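Local structure of endonuclease 2 (Arabidopsis thaliana, 4CXP) at residues A[60-70]-A[207-218]; A[124-132]-A[152-160]. The protein cleaves RNA and single-stranded DNA, and double-stranded DNA less well, to 5'-phosphorylated products, using divalent metal ions. All coordinates share one frame; numbering follows the deposited sequence. Where two conformers were deposited one is given.

Interaction 1 (A[60-70]-A[207-218])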
loop_
_atom_site.group_PDB
_atom_site.type_symbol
_atom_site.label_atom_id
_atom_site.label_comp_id
_atom_site.label_asym_id
_atom_site.label_seq_id
_atom_site.Cartn_x
_atom_site.Cartn_y
_atom_site.Cartn_z
ATOM N N ILE A 60 -4.221 7.520 -6.674
ATOM C CA ILE A 60 -5.171 7.686 -7.771
ATOM C C ILE A 60 -6.274 8.596 -7.254
ATOM O O ILE A 60 -6.831 8.341 -6.189
ATOM C CB ILE A 60 -5.798 6.356 -8.217
ATOM C CG1 ILE A 60 -4.740 5.434 -8.791
ATOM C CG2 ILE A 60 -6.886 6.599 -9.231
ATOM C CD1 ILE A 60 -5.129 3.984 -8.888
ATOM N N ASN A 61 -6.601 9.627 -8.033
ATOM C CA ASN A 61 -7.757 10.480 -7.792
ATOM C C ASN A 61 -8.939 10.003 -8.619
ATOM O O ASN A 61 -8.820 9.851 -9.833
ATOM C CB ASN A 61 -7.457 11.916 -8.225
ATOM C CG ASN A 61 -6.587 12.665 -7.254
ATOM O OD1 ASN A 61 -6.667 12.462 -6.050
ATOM N ND2 ASN A 61 -5.765 13.563 -7.775
ATOM N N THR A 62 -10.085 9.810 -7.982
ATOM C CA THR A 62 -11.301 9.372 -8.655
ATOM C C THR A 62 -12.401 10.424 -8.495
ATOM O O THR A 62 -12.341 11.305 -7.626
ATOM C CB THR A 62 -11.874 8.090 -8.026
ATOM O OG1 THR A 62 -12.352 8.371 -6.700
ATOM C CG2 THR A 62 -10.860 6.999 -7.978
ATOM N N PRO A 63 -13.459 10.304 -9.305
ATOM C CA PRO A 63 -14.690 11.077 -9.072
ATOM C C PRO A 63 -15.328 10.693 -7.728
ATOM O O PRO A 63 -14.929 9.704 -7.116
ATOM C CB PRO A 63 -15.582 10.695 -10.256
ATOM C CG PRO A 63 -14.644 10.140 -11.292
ATOM C CD PRO A 63 -13.554 9.468 -10.512
ATOM N N ASP A 64 -16.351 11.433 -7.315
ATOM C CA ASP A 64 -17.095 11.114 -6.091
ATOM C C ASP A 64 -18.040 9.943 -6.367
ATOM O O ASP A 64 -19.246 10.127 -6.618
ATOM C CB ASP A 64 -17.947 12.302 -5.617
ATOM C CG ASP A 64 -17.149 13.441 -5.000
ATOM O OD1 ASP A 64 -15.902 13.505 -5.097
ATOM O OD2 ASP A 64 -17.820 14.319 -4.408
ATOM N N ALA A 65 -17.478 8.739 -6.383
ATOM C CA ALA A 65 -18.240 7.524 -6.595
ATOM C C ALA A 65 -17.382 6.362 -6.114
ATOM O O ALA A 65 -16.314 6.560 -5.573
ATOM C CB ALA A 65 -18.666 7.376 -8.054
ATOM N N CYS A 66 -17.822 5.148 -6.332
ATOM C CA CYS A 66 -17.132 3.974 -5.806
ATOM C C CYS A 66 -16.428 3.161 -6.880
ATOM O O CYS A 66 -16.067 1.996 -6.659
ATOM C CB CYS A 66 -18.108 3.116 -5.018
ATOM S SG CYS A 66 -18.895 4.035 -3.666
ATOM N N SER A 67 -16.130 3.807 -7.998
ATOM C CA SER A 67 -15.548 3.131 -9.136
ATOM C C SER A 67 -14.161 3.653 -9.476
ATOM O O SER A 67 -13.818 4.812 -9.235
ATOM C CB SER A 67 -16.477 3.223 -10.321
ATOM O OG SER A 67 -16.442 4.490 -10.844
ATOM N N TYR A 68 -13.382 2.760 -10.066
ATOM C CA TYR A 68 -12.078 3.078 -10.614
ATOM C C TYR A 68 -11.977 2.453 -12.000
ATOM O O TYR A 68 -12.334 1.297 -12.187
ATOM C CB TYR A 68 -10.953 2.518 -9.741
ATOM C CG TYR A 68 -9.634 2.455 -10.462
ATOM C CD1 TYR A 68 -8.893 3.602 -10.696
ATOM C CD2 TYR A 68 -9.151 1.258 -10.968
ATOM C CE1 TYR A 68 -7.706 3.561 -11.413
ATOM C CE2 TYR A 68 -7.963 1.203 -11.669
ATOM C CZ TYR A 68 -7.236 2.352 -11.889
ATOM O OH TYR A 68 -6.029 2.311 -12.565
ATOM N N GLN A 69 -11.486 3.235 -12.953
ATOM C CA GLN A 69 -11.136 2.741 -14.278
ATOM C C GLN A 69 -9.817 3.373 -14.687
ATOM O O GLN A 69 -9.666 4.591 -14.611
ATOM C CB GLN A 69 -12.208 3.085 -15.322
ATOM C CG GLN A 69 -13.572 2.492 -15.030
ATOM C CD GLN A 69 -14.620 2.820 -16.066
ATOM O OE1 GLN A 69 -15.534 2.022 -16.320
ATOM N NE2 GLN A 69 -14.514 3.994 -16.657
ATOM N N TYR A 70 -8.869 2.553 -15.133
ATOM C CA TYR A 70 -7.545 3.049 -15.505
ATOM C C TYR A 70 -7.622 4.182 -16.524
ATOM O O TYR A 70 -7.030 5.244 -16.348
ATOM C CB TYR A 70 -6.684 1.913 -16.048
ATOM C CG TYR A 70 -5.266 2.317 -16.391
ATOM C CD1 TYR A 70 -4.956 2.897 -17.614
ATOM C CD2 TYR A 70 -4.237 2.119 -15.488
ATOM C CE1 TYR A 70 -3.659 3.276 -17.920
ATOM C CE2 TYR A 70 -2.943 2.489 -15.788
ATOM C CZ TYR A 70 -2.659 3.069 -16.992
ATOM O OH TYR A 70 -1.358 3.430 -17.295
ATOM N N ASP A 207 -4.864 -2.732 -11.288
ATOM C CA ASP A 207 -6.211 -2.206 -11.415
ATOM C C ASP A 207 -7.203 -2.982 -10.546
ATOM O O ASP A 207 -8.197 -2.424 -10.065
ATOM C CB ASP A 207 -6.633 -2.163 -12.882
ATOM C CG ASP A 207 -5.755 -1.220 -13.714
ATOM O OD1 ASP A 207 -5.263 -0.212 -13.173
ATOM O OD2 ASP A 207 -5.512 -1.502 -14.907
ATOM N N ILE A 208 -6.940 -4.269 -10.337
ATOM C CA ILE A 208 -7.749 -5.091 -9.444
ATOM C C ILE A 208 -7.714 -4.497 -8.031
ATOM O O ILE A 208 -8.726 -4.378 -7.336
ATOM C CB ILE A 208 -7.203 -6.555 -9.430
ATOM C CG1 ILE A 208 -7.293 -7.187 -10.828
ATOM C CG2 ILE A 208 -7.921 -7.402 -8.386
ATOM C CD1 ILE A 208 -8.685 -7.238 -11.413
ATOM N N TYR A 209 -6.511 -4.154 -7.597
ATOM C CA TYR A 209 -6.272 -3.713 -6.244
ATOM C C TYR A 209 -6.858 -2.332 -6.006
ATOM O O TYR A 209 -7.436 -2.049 -4.954
ATOM C CB TYR A 209 -4.777 -3.734 -5.907
ATOM C CG TYR A 209 -4.028 -4.959 -6.412
ATOM C CD1 TYR A 209 -4.658 -6.183 -6.597
ATOM C CD2 TYR A 209 -2.688 -4.883 -6.710
ATOM C CE1 TYR A 209 -3.995 -7.282 -7.099
ATOM C CE2 TYR A 209 -1.996 -5.992 -7.200
ATOM C CZ TYR A 209 -2.665 -7.186 -7.380
ATOM O OH TYR A 209 -1.995 -8.296 -7.861
ATOM N N ALA A 210 -6.733 -1.468 -7.006
ATOM C CA ALA A 210 -7.309 -0.145 -6.930
ATOM C C ALA A 210 -8.823 -0.172 -6.876
ATOM O O ALA A 210 -9.443 0.573 -6.136
ATOM C CB ALA A 210 -6.823 0.714 -8.091
ATOM N N SER A 211 -9.437 -1.049 -7.668
ATOM C CA SER A 211 -10.903 -1.163 -7.661
ATOM C C SER A 211 -11.430 -1.623 -6.315
ATOM O O SER A 211 -12.436 -1.099 -5.834
ATOM C CB SER A 211 -11.366 -2.077 -8.789
ATOM O OG SER A 211 -11.248 -1.426 -10.017
ATOM N N GLU A 212 -10.736 -2.562 -5.675
ATOM C CA GLU A 212 -11.076 -2.957 -4.300
ATOM C C GLU A 212 -10.945 -1.776 -3.361
ATOM O O GLU A 212 -11.723 -1.622 -2.418
ATOM C CB GLU A 212 -10.113 -4.046 -3.798
ATOM C CG GLU A 212 -10.164 -5.400 -4.503
ATOM C CD GLU A 212 -8.959 -6.274 -4.233
ATOM O OE1 GLU A 212 -7.946 -5.761 -3.721
ATOM O OE2 GLU A 212 -9.030 -7.502 -4.537
ATOM N N GLY A 213 -9.893 -0.985 -3.558
ATOM C CA GLY A 213 -9.572 0.103 -2.661
ATOM C C GLY A 213 -10.574 1.216 -2.647
ATOM O O GLY A 213 -10.943 1.685 -1.571
ATOM N N ILE A 214 -11.040 1.663 -3.815
ATOM C CA ILE A 214 -12.053 2.711 -3.821
ATOM C C ILE A 214 -13.355 2.187 -3.202
ATOM O O ILE A 214 -14.064 2.915 -2.515
ATOM C CB ILE A 214 -12.252 3.324 -5.212
ATOM C CG1 ILE A 214 -13.336 4.399 -5.215
ATOM C CG2 ILE A 214 -12.654 2.298 -6.247
ATOM C CD1 ILE A 214 -13.049 5.627 -4.418
ATOM N N GLN A 215 -13.667 0.912 -3.407
ATOM C CA GLN A 215 -14.854 0.336 -2.782
ATOM C C GLN A 215 -14.711 0.387 -1.253
ATOM O O GLN A 215 -15.634 0.762 -0.548
ATOM C CB GLN A 215 -15.102 -1.079 -3.304
ATOM C CG GLN A 215 -16.447 -1.648 -2.927
ATOM C CD GLN A 215 -17.596 -0.889 -3.527
ATOM O OE1 GLN A 215 -17.700 -0.748 -4.759
ATOM N NE2 GLN A 215 -18.485 -0.416 -2.694
ATOM N N ALA A 216 -13.523 0.051 -0.751
ATOM C CA ALA A 216 -13.241 0.153 0.686
ATOM C C ALA A 216 -13.277 1.598 1.175
ATOM O O ALA A 216 -13.724 1.870 2.287
ATOM C CB ALA A 216 -11.890 -0.462 1.024
ATOM N N ALA A 217 -12.799 2.525 0.352
ATOM C CA ALA A 217 -12.875 3.926 0.723
ATOM C C ALA A 217 -14.326 4.317 0.967
ATOM O O ALA A 217 -14.650 4.981 1.957
ATOM C CB ALA A 217 -12.236 4.802 -0.342
ATOM N N CYS A 218 -15.222 3.895 0.067
ATOM C CA CYS A 218 -16.649 4.175 0.210
ATOM C C CYS A 218 -17.267 3.529 1.425
ATOM O O CYS A 218 -17.986 4.171 2.194
ATOM C CB CYS A 218 -17.434 3.703 -1.019
ATOM S SG CYS A 218 -17.299 4.780 -2.447
HETATM O O HOH W 1 -14.639 -0.298 -7.373
HETATM O O HOH W 2 -14.446 -0.041 -10.061
#
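The ring of Y68 lies against helix 206-221. The methyl CB of A210 sits over one face, 3.9 Å from the ring centroid and 17° off the normal, a CH-pi contact. Backbone N of Y70 approaches the opposite face. S211 OG and D207 CB meet the ring at its edge. Y68 CG is anti to the backbone N (chi1 163°), which carries the phenol along the helix to D207. There Y68 OH donates to D207 OD1 at 2.7 Å, arriving from above the carboxylate plane, with ring and carboxylate turned 44° apart. The other carboxylate oxygen, OD2, accepts from Y90 OH. In this S1/P1-type zinc nuclease the 60-70 segment runs from a short strand into a loop, and helix 206-221 packs against both. I60 and S67 to Y70 probably belong to the substrate-binding surface, as in related nucleases. At the far end a disulfide, C66 SG to C218 SG 2.1 Å, ties the loop covalently to the helix. I214 fills the middle. Its CG2 touches C66 O at 3.5 Å, while CD1 meets T62 OG1 tip to tip at 3.6 Å. T62 OG1 itself donates to P63 O, which A65 N reaches from the opposite face of the carbonyl plane. Water 1 donates to both C66 O and S211 O, each at 2.8 Å.

Interaction 2 (A[124-132]-A[152-160]). With ZN (zinc ion), chain F; ZN (zinc ion), chain E; ZN (zinc ion), chain G.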
loop_
_atom_site.group_PDB
_atom_site.type_symbol
_atom_site.label_atom_id
_atom_site.label_comp_id
_atom_site.label_asym_id
_atom_site.label_seq_id
_atom_site.Cartn_x
_atom_site.Cartn_y
_atom_site.Cartn_z
ATOM N N ASP A 124 1.071 1.347 -1.318
ATOM C CA ASP A 124 0.177 2.485 -1.396
ATOM C C ASP A 124 -1.117 2.154 -2.130
ATOM O O ASP A 124 -2.170 2.652 -1.745
ATOM C CB ASP A 124 0.874 3.703 -2.019
ATOM C CG ASP A 124 1.607 4.569 -1.014
ATOM O OD1 ASP A 124 1.560 4.232 0.180
ATOM O OD2 ASP A 124 2.211 5.560 -1.459
ATOM N N ILE A 125 -1.078 1.330 -3.184
ATOM C CA ILE A 125 -2.298 1.024 -3.922
ATOM C C ILE A 125 -3.273 0.216 -3.084
ATOM O O ILE A 125 -4.429 0.076 -3.474
ATOM C CB ILE A 125 -1.998 0.361 -5.277
ATOM C CG1 ILE A 125 -3.165 0.537 -6.245
ATOM C CG2 ILE A 125 -1.598 -1.103 -5.103
ATOM C CD1 ILE A 125 -2.800 0.174 -7.669
ATOM N N HIS A 126 -2.832 -0.309 -1.939
ATOM C CA HIS A 126 -3.702 -1.008 -1.001
ATOM C C HIS A 126 -4.272 -0.140 0.108
ATOM O O HIS A 126 -5.142 -0.599 0.841
ATOM C CB HIS A 126 -2.988 -2.242 -0.417
ATOM C CG HIS A 126 -2.956 -3.391 -1.367
ATOM N ND1 HIS A 126 -2.006 -3.559 -2.341
ATOM C CD2 HIS A 126 -3.837 -4.403 -1.534
ATOM C CE1 HIS A 126 -2.313 -4.627 -3.066
ATOM N NE2 HIS A 126 -3.420 -5.165 -2.598
ATOM N N GLN A 127 -3.803 1.090 0.251
ATOM C CA GLN A 127 -4.373 1.993 1.250
ATOM C C GLN A 127 -5.659 2.550 0.620
ATOM O O GLN A 127 -5.594 3.194 -0.420
ATOM C CB GLN A 127 -3.351 3.099 1.571
ATOM C CG GLN A 127 -3.424 3.725 2.958
ATOM C CD GLN A 127 -4.583 4.684 3.163
ATOM O OE1 GLN A 127 -5.745 4.307 3.000
ATOM N NE2 GLN A 127 -4.283 5.913 3.548
ATOM N N PRO A 128 -6.851 2.262 1.190
ATOM C CA PRO A 128 -8.080 2.705 0.522
ATOM C C PRO A 128 -8.092 4.171 0.121
ATOM O O PRO A 128 -8.571 4.519 -0.968
ATOM C CB PRO A 128 -9.161 2.363 1.546
ATOM C CG PRO A 128 -8.593 1.156 2.254
ATOM C CD PRO A 128 -7.130 1.476 2.395
ATOM N N LEU A 129 -7.605 5.048 0.993
ATOM C CA LEU A 129 -7.630 6.477 0.694
ATOM C C LEU A 129 -6.520 6.951 -0.227
ATOM O O LEU A 129 -6.464 8.118 -0.535
ATOM C CB LEU A 129 -7.735 7.313 1.959
ATOM C CG LEU A 129 -9.069 7.190 2.693
ATOM C CD1 LEU A 129 -9.055 8.007 3.961
ATOM C CD2 LEU A 129 -10.235 7.615 1.835
ATOM N N HIS A 130 -5.689 6.033 -0.722
ATOM C CA HIS A 130 -4.824 6.308 -1.870
ATOM C C HIS A 130 -5.520 6.061 -3.209
ATOM O O HIS A 130 -4.915 6.315 -4.232
ATOM C CB HIS A 130 -3.514 5.523 -1.785
ATOM C CG HIS A 130 -2.509 6.173 -0.894
ATOM N ND1 HIS A 130 -1.280 6.581 -1.335
ATOM C CD2 HIS A 130 -2.576 6.554 0.405
ATOM C CE1 HIS A 130 -0.638 7.185 -0.356
ATOM N NE2 HIS A 130 -1.401 7.183 0.719
ATOM N N VAL A 131 -6.766 5.587 -3.191
ATOM C CA VAL A 131 -7.570 5.421 -4.414
ATOM C C VAL A 131 -8.935 5.986 -4.035
ATOM O O VAL A 131 -9.875 5.254 -3.648
ATOM C CB VAL A 131 -7.685 3.959 -4.893
ATOM C CG1 VAL A 131 -8.441 3.901 -6.213
ATOM C CG2 VAL A 131 -6.309 3.323 -5.002
ATOM N N SER A 132 -9.013 7.320 -4.024
ATOM C CA SER A 132 -10.183 7.984 -3.491
ATOM C C SER A 132 -10.325 9.368 -4.076
ATOM O O SER A 132 -9.759 9.671 -5.150
ATOM C CB SER A 132 -10.161 7.931 -1.964
ATOM O OG SER A 132 -9.223 8.805 -1.417
ATOM N N ASN A 152 -6.462 14.389 10.174
ATOM C CA ASN A 152 -7.278 14.247 8.980
ATOM C C ASN A 152 -7.508 12.769 8.671
ATOM O O ASN A 152 -6.773 11.889 9.118
ATOM C CB ASN A 152 -6.720 15.034 7.792
ATOM C CG ASN A 152 -5.466 14.432 7.228
ATOM O OD1 ASN A 152 -5.483 13.349 6.673
ATOM N ND2 ASN A 152 -4.357 15.141 7.356
ATOM N N LEU A 153 -8.558 12.501 7.904
ATOM C CA LEU A 153 -8.982 11.132 7.684
ATOM C C LEU A 153 -7.911 10.329 6.929
ATOM O O LEU A 153 -7.715 9.144 7.184
ATOM C CB LEU A 153 -10.315 11.100 6.947
ATOM C CG LEU A 153 -10.945 9.719 6.821
ATOM C CD1 LEU A 153 -11.286 9.122 8.182
ATOM C CD2 LEU A 153 -12.169 9.789 5.923
ATOM N N HIS A 154 -7.240 10.964 5.972
ATOM C CA HIS A 154 -6.187 10.283 5.260
ATOM C C HIS A 154 -5.096 9.772 6.211
ATOM O O HIS A 154 -4.666 8.620 6.125
ATOM C CB HIS A 154 -5.591 11.184 4.169
ATOM C CG HIS A 154 -4.622 10.460 3.310
ATOM N ND1 HIS A 154 -4.952 9.959 2.076
ATOM C CD2 HIS A 154 -3.348 10.072 3.535
ATOM C CE1 HIS A 154 -3.913 9.312 1.577
ATOM N NE2 HIS A 154 -2.927 9.351 2.456
ATOM N N HIS A 155 -4.670 10.649 7.111
ATOM C CA HIS A 155 -3.642 10.310 8.066
ATOM C C HIS A 155 -4.087 9.194 9.010
ATOM O O HIS A 155 -3.279 8.360 9.426
ATOM C CB HIS A 155 -3.232 11.569 8.850
ATOM C CG HIS A 155 -1.986 11.387 9.664
ATOM N ND1 HIS A 155 -1.977 10.964 10.976
ATOM C CD2 HIS A 155 -0.691 11.567 9.329
ATOM C CE1 HIS A 155 -0.733 10.922 11.422
ATOM N NE2 HIS A 155 0.067 11.281 10.441
ATOM N N ILE A 156 -5.358 9.185 9.361
ATOM C CA ILE A 156 -5.888 8.113 10.202
ATOM C C ILE A 156 -5.659 6.766 9.527
ATOM O O ILE A 156 -5.283 5.798 10.192
ATOM C CB ILE A 156 -7.365 8.403 10.551
ATOM C CG1 ILE A 156 -7.410 9.529 11.603
ATOM C CG2 ILE A 156 -8.078 7.156 11.035
ATOM C CD1 ILE A 156 -8.775 10.132 11.802
ATOM N N TRP A 157 -5.912 6.683 8.217
ATOM C CA TRP A 157 -5.691 5.464 7.469
ATOM C C TRP A 157 -4.224 5.184 7.196
ATOM O O TRP A 157 -3.799 4.022 7.237
ATOM C CB TRP A 157 -6.559 5.490 6.206
ATOM C CG TRP A 157 -7.975 5.159 6.538
ATOM C CD1 TRP A 157 -8.922 5.981 7.103
ATOM C CD2 TRP A 157 -8.567 3.853 6.479
ATOM N NE1 TRP A 157 -10.064 5.262 7.352
ATOM C CE2 TRP A 157 -9.872 3.962 6.971
ATOM C CE3 TRP A 157 -8.118 2.609 6.031
ATOM C CZ2 TRP A 157 -10.732 2.870 7.040
ATOM C CZ3 TRP A 157 -8.976 1.538 6.083
ATOM C CH2 TRP A 157 -10.267 1.673 6.587
ATOM N N ASP A 158 -3.415 6.207 6.943
ATOM C CA ASP A 158 -1.992 5.956 6.737
ATOM C C ASP A 158 -1.323 5.445 8.017
ATOM O O ASP A 158 -0.443 4.580 7.932
ATOM C CB ASP A 158 -1.235 7.239 6.338
ATOM C CG ASP A 158 -1.227 7.541 4.852
ATOM O OD1 ASP A 158 -1.573 6.684 4.007
ATOM O OD2 ASP A 158 -0.800 8.679 4.516
ATOM N N SER A 159 -1.701 6.037 9.154
ATOM C CA SER A 159 -0.921 5.931 10.369
ATOM C C SER A 159 -1.701 5.682 11.648
ATOM O O SER A 159 -1.306 4.837 12.449
ATOM C CB SER A 159 -0.082 7.209 10.551
ATOM O OG SER A 159 0.879 7.324 9.528
ATOM N N ASN A 160 -2.747 6.455 11.946
ATOM C CA ASN A 160 -3.269 6.413 13.319
ATOM C C ASN A 160 -3.866 5.082 13.709
ATOM O O ASN A 160 -3.635 4.621 14.831
ATOM C CB ASN A 160 -4.295 7.507 13.616
ATOM C CG ASN A 160 -3.726 8.892 13.489
ATOM O OD1 ASN A 160 -3.128 9.448 14.434
ATOM N ND2 ASN A 160 -3.913 9.468 12.362
HETATM ZN ZN ZN F . -0.961 8.453 2.368
HETATM ZN ZN ZN E . 3.689 6.881 -0.616
HETATM ZN ZN ZN G . 2.363 4.865 1.986
HETATM O O HOH W 3 -0.242 10.300 1.709
#
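H130, H154 and D158 bring the two segments together on one zinc ion (chain F). This is one of the three metals of the trinuclear site of the S1/P1 nuclease fold, and the contact is buried. H130 NE2 binds the zinc at 2.1 Å and H154 NE2 at 2.2 Å. The two side chains cross at about a right angle and converge on the metal through these nitrogens. Both rings are fixed from behind: H130 ND1 is hydrogen-bonded to H58 O, and H154 ND1 to G138 O. D158 binds through both oxygens, with OD2 at 2.2 Å and OD1 longer at 2.5 Å. Water 3 is a further ligand.

Q127 is a second-shell residue. Its CG is anti to the backbone N (chi1 -152°) and its chain bends at its second torsion, which puts NE2 over one face of the H154 ring, toward its rim. NE2 donates to D158 OD1 at 2.9 Å and almost straight, 176°. D158 OD1 lies in the amide plane, but the amide meets the carboxylate from above, the planes at 90°. OE1 accepts from L129 N. An alanine here would remove both bonds and would probably leave D158 OD1 without this donor and the carboxylate less firmly oriented.

Away from the metal, L129 CD1 packs on W157 CD1 and L153 CG, and P128 CG rests on W157 CZ3. Within the 124-132 segment, D124 bridges the remaining two zinc ions, OD1 on chain G and OD2 on chain E, each at 2.1 Å.

Interactions 1 and 2 lie about 13 Å apart, centre to centre, and touch directly. They share a two-stranded parallel sheet, with strand 60-62 from interaction 1 beside strand 131-133 from interaction 2. I60 N to H130 O and T62 N to S132 O are probable hydrogen bonds between them. Helix 206-221 also packs on both, through A210 and I214 against V131 and through A216 against P128. Along the chain 60-70 comes first, then 124-132 and 152-160, and 207-218 last, so both segments of interaction 2 fall between those of interaction 1. The disulfide-tied 60-70 segment is thus joined through H130 to the zinc site held between 124-132 and 152-160.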